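Local coordinates for ZmpA Glycopeptidase (PDB 6XSX), which probably acts as a zinc-dependent M60-family glycopeptidase that cleaves glycosylated proteins, the chain being the catalytic module of a larger multidomain enzyme, at residues 464-469 against 481-486. Residues are numbered along the deposited sequence; the frame is centred on the assembly and turned at random. Where two conformers were deposited one is given.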
loop_
_atom_site.group_PDB
_atom_site.type_symbol
_atom_site.label_atom_id
_atom_site.label_comp_id
_atom_site.label_asym_id
_atom_site.label_seq_id
_atom_site.Cartn_x
_atom_site.Cartn_y
_atom_site.Cartn_z
ATOM N N VAL A 464 29.433 -29.609 8.633
ATOM C CA VAL A 464 28.933 -29.701 9.997
ATOM C C VAL A 464 27.483 -29.217 10.019
ATOM O O VAL A 464 27.222 -28.033 9.798
ATOM C CB VAL A 464 29.794 -28.874 10.966
ATOM C CG1 VAL A 464 29.226 -28.915 12.378
ATOM C CG2 VAL A 464 31.250 -29.313 10.946
ATOM N N SER A 465 26.554 -30.145 10.290
ATOM C CA SER A 465 25.137 -29.833 10.382
ATOM C C SER A 465 24.752 -29.702 11.850
ATOM O O SER A 465 24.764 -30.686 12.584
ATOM C CB SER A 465 24.298 -30.868 9.679
ATOM O OG SER A 465 22.924 -30.524 9.731
ATOM N N ILE A 466 24.431 -28.469 12.260
ATOM C CA ILE A 466 24.127 -28.158 13.645
ATOM C C ILE A 466 22.620 -27.960 13.772
ATOM O O ILE A 466 22.067 -27.052 13.150
ATOM C CB ILE A 466 24.902 -26.908 14.103
ATOM C CG1 ILE A 466 26.389 -27.003 13.743
ATOM C CG2 ILE A 466 24.669 -26.646 15.590
ATOM C CD1 ILE A 466 27.151 -25.699 13.817
ATOM N N SER A 467 21.968 -28.829 14.563
ATOM C CA SER A 467 20.542 -28.676 14.826
ATOM C C SER A 467 20.333 -28.080 16.215
ATOM O O SER A 467 21.160 -28.278 17.109
ATOM C CB SER A 467 19.793 -29.969 14.654
ATOM O OG SER A 467 19.944 -30.803 15.793
ATOM N N PHE A 468 19.216 -27.356 16.374
ATOM C CA PHE A 468 18.922 -26.607 17.586
ATOM C C PHE A 468 17.618 -27.096 18.195
ATOM O O PHE A 468 16.628 -27.276 17.491
ATOM C CB PHE A 468 18.777 -25.119 17.260
ATOM C CG PHE A 468 19.978 -24.547 16.553
ATOM C CD1 PHE A 468 21.231 -24.572 17.156
ATOM C CD2 PHE A 468 19.867 -24.021 15.272
ATOM C CE1 PHE A 468 22.342 -24.054 16.505
ATOM C CE2 PHE A 468 20.982 -23.502 14.627
ATOM C CZ PHE A 468 22.211 -23.514 15.244
ATOM N N ASP A 469 17.641 -27.305 19.514
ATOM C CA ASP A 469 16.448 -27.657 20.267
ATOM C C ASP A 469 16.306 -26.647 21.405
ATOM O O ASP A 469 17.311 -26.163 21.921
ATOM C CB ASP A 469 16.520 -29.115 20.729
ATOM C CG ASP A 469 16.920 -30.082 19.623
ATOM O OD1 ASP A 469 16.015 -30.574 18.913
ATOM O OD2 ASP A 469 18.137 -30.332 19.472
ATOM N N TYR A 481 19.074 -18.305 15.808
ATOM C CA TYR A 481 20.293 -18.655 16.520
ATOM C C TYR A 481 21.484 -18.117 15.747
ATOM O O TYR A 481 21.572 -18.271 14.529
ATOM C CB TYR A 481 20.440 -20.174 16.675
ATOM C CG TYR A 481 19.310 -20.841 17.422
ATOM C CD1 TYR A 481 19.394 -21.064 18.787
ATOM C CD2 TYR A 481 18.151 -21.237 16.769
ATOM C CE1 TYR A 481 18.360 -21.669 19.487
ATOM C CE2 TYR A 481 17.107 -21.839 17.454
ATOM C CZ TYR A 481 17.215 -22.058 18.817
ATOM O OH TYR A 481 16.192 -22.656 19.499
ATOM N N GLU A 482 22.389 -17.491 16.491
ATOM C CA GLU A 482 23.646 -17.022 15.945
ATOM C C GLU A 482 24.718 -18.082 16.202
ATOM O O GLU A 482 24.862 -18.582 17.326
ATOM C CB GLU A 482 23.990 -15.691 16.607
ATOM C CG GLU A 482 25.400 -15.223 16.309
ATOM C CD GLU A 482 25.856 -14.145 17.267
ATOM O OE1 GLU A 482 26.208 -14.497 18.413
ATOM O OE2 GLU A 482 25.815 -12.953 16.876
ATOM N N ILE A 483 25.488 -18.389 15.151
ATOM C CA ILE A 483 26.506 -19.426 15.210
ATOM C C ILE A 483 27.880 -18.768 15.120
ATOM O O ILE A 483 28.166 -18.068 14.154
ATOM C CB ILE A 483 26.303 -20.472 14.090
ATOM C CG1 ILE A 483 24.903 -21.092 14.131
ATOM C CG2 ILE A 483 27.392 -21.540 14.145
ATOM C CD1 ILE A 483 23.887 -20.378 13.266
ATOM N N SER A 484 28.714 -19.015 16.137
ATOM C CA SER A 484 30.107 -18.595 16.147
ATOM C C SER A 484 31.019 -19.817 16.067
ATOM O O SER A 484 30.668 -20.883 16.567
ATOM C CB SER A 484 30.417 -17.772 17.371
ATOM O OG SER A 484 29.863 -16.477 17.240
ATOM N N ARG A 485 32.176 -19.658 15.408
ATOM C CA ARG A 485 33.182 -20.713 15.352
ATOM C C ARG A 485 34.556 -20.103 15.605
ATOM O O ARG A 485 34.888 -19.068 15.029
ATOM C CB ARG A 485 33.167 -21.461 14.013
ATOM C CG ARG A 485 34.057 -22.698 14.002
ATOM C CD ARG A 485 34.357 -23.305 12.642
ATOM N NE ARG A 485 35.005 -22.359 11.747
ATOM C CZ ARG A 485 34.509 -21.952 10.580
ATOM N NH1 ARG A 485 33.353 -22.424 10.138
ATOM N NH2 ARG A 485 35.182 -21.080 9.848
ATOM N N ASP A 486 35.332 -20.746 16.488
ATOM C CA ASP A 486 36.685 -20.320 16.829
ATOM C C ASP A 486 36.734 -18.799 17.019
ATOM O O ASP A 486 37.675 -18.147 16.571
ATOM C CB ASP A 486 37.720 -20.832 15.815
ATOM C CG ASP A 486 37.557 -22.294 15.416
ATOM O OD1 ASP A 486 37.223 -23.115 16.300
ATOM O OD2 ASP A 486 37.749 -22.602 14.217
#
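Strands 464-469 and 481-485 run at 142° to each other with their axes 10.1 Å apart at closest approach, a spacing set by side chains and too wide for backbone pairing: I466 faces I483, and F468 faces Y481. The aromatic pair carries most of the contact. The rings form an offset stack, centroids 4.4 Å apart and planes inclined by 18°, with F468 CD2 lying 3.6 Å from Y481 CD2. In both residues CG lies anti to the carbonyl carbon and beside the backbone N, and the two side chains run antiparallel, so that each ring comes to lie over the other residue's CB. The overlap is therefore reciprocal. F468 CB sits over the Y481 face, 3.8 Å from the centroid of the Y481 ring. Y481 CB in turn sits over the F468 face, 4.0 Å from the centroid of the F468 ring. Each makes a CH-pi contact close to the ring normal. I483 meets F468 differently: I483 CG1 comes within 3.8 Å of F468 CZ, at the edge of the ring and near its plane. Farther along, I466 CD1 reaches I483 CG2 at 4.2 Å, a looser touch between methyl groups. F498 of strand 497-500 touches both F468 and I483, and I513 of strand 511-517 also packs on F468. The two strands belong to different antiparallel sheets, 463-470 lying central in one and 478-485 internal in the other, so the contact joins facing layers of a C-terminal beta-sandwich. Dispersion and CH-pi contacts bridge these layers without a hydrogen bond or salt bridge between the two segments, so that here the layers meet through buried apolar and aromatic surface.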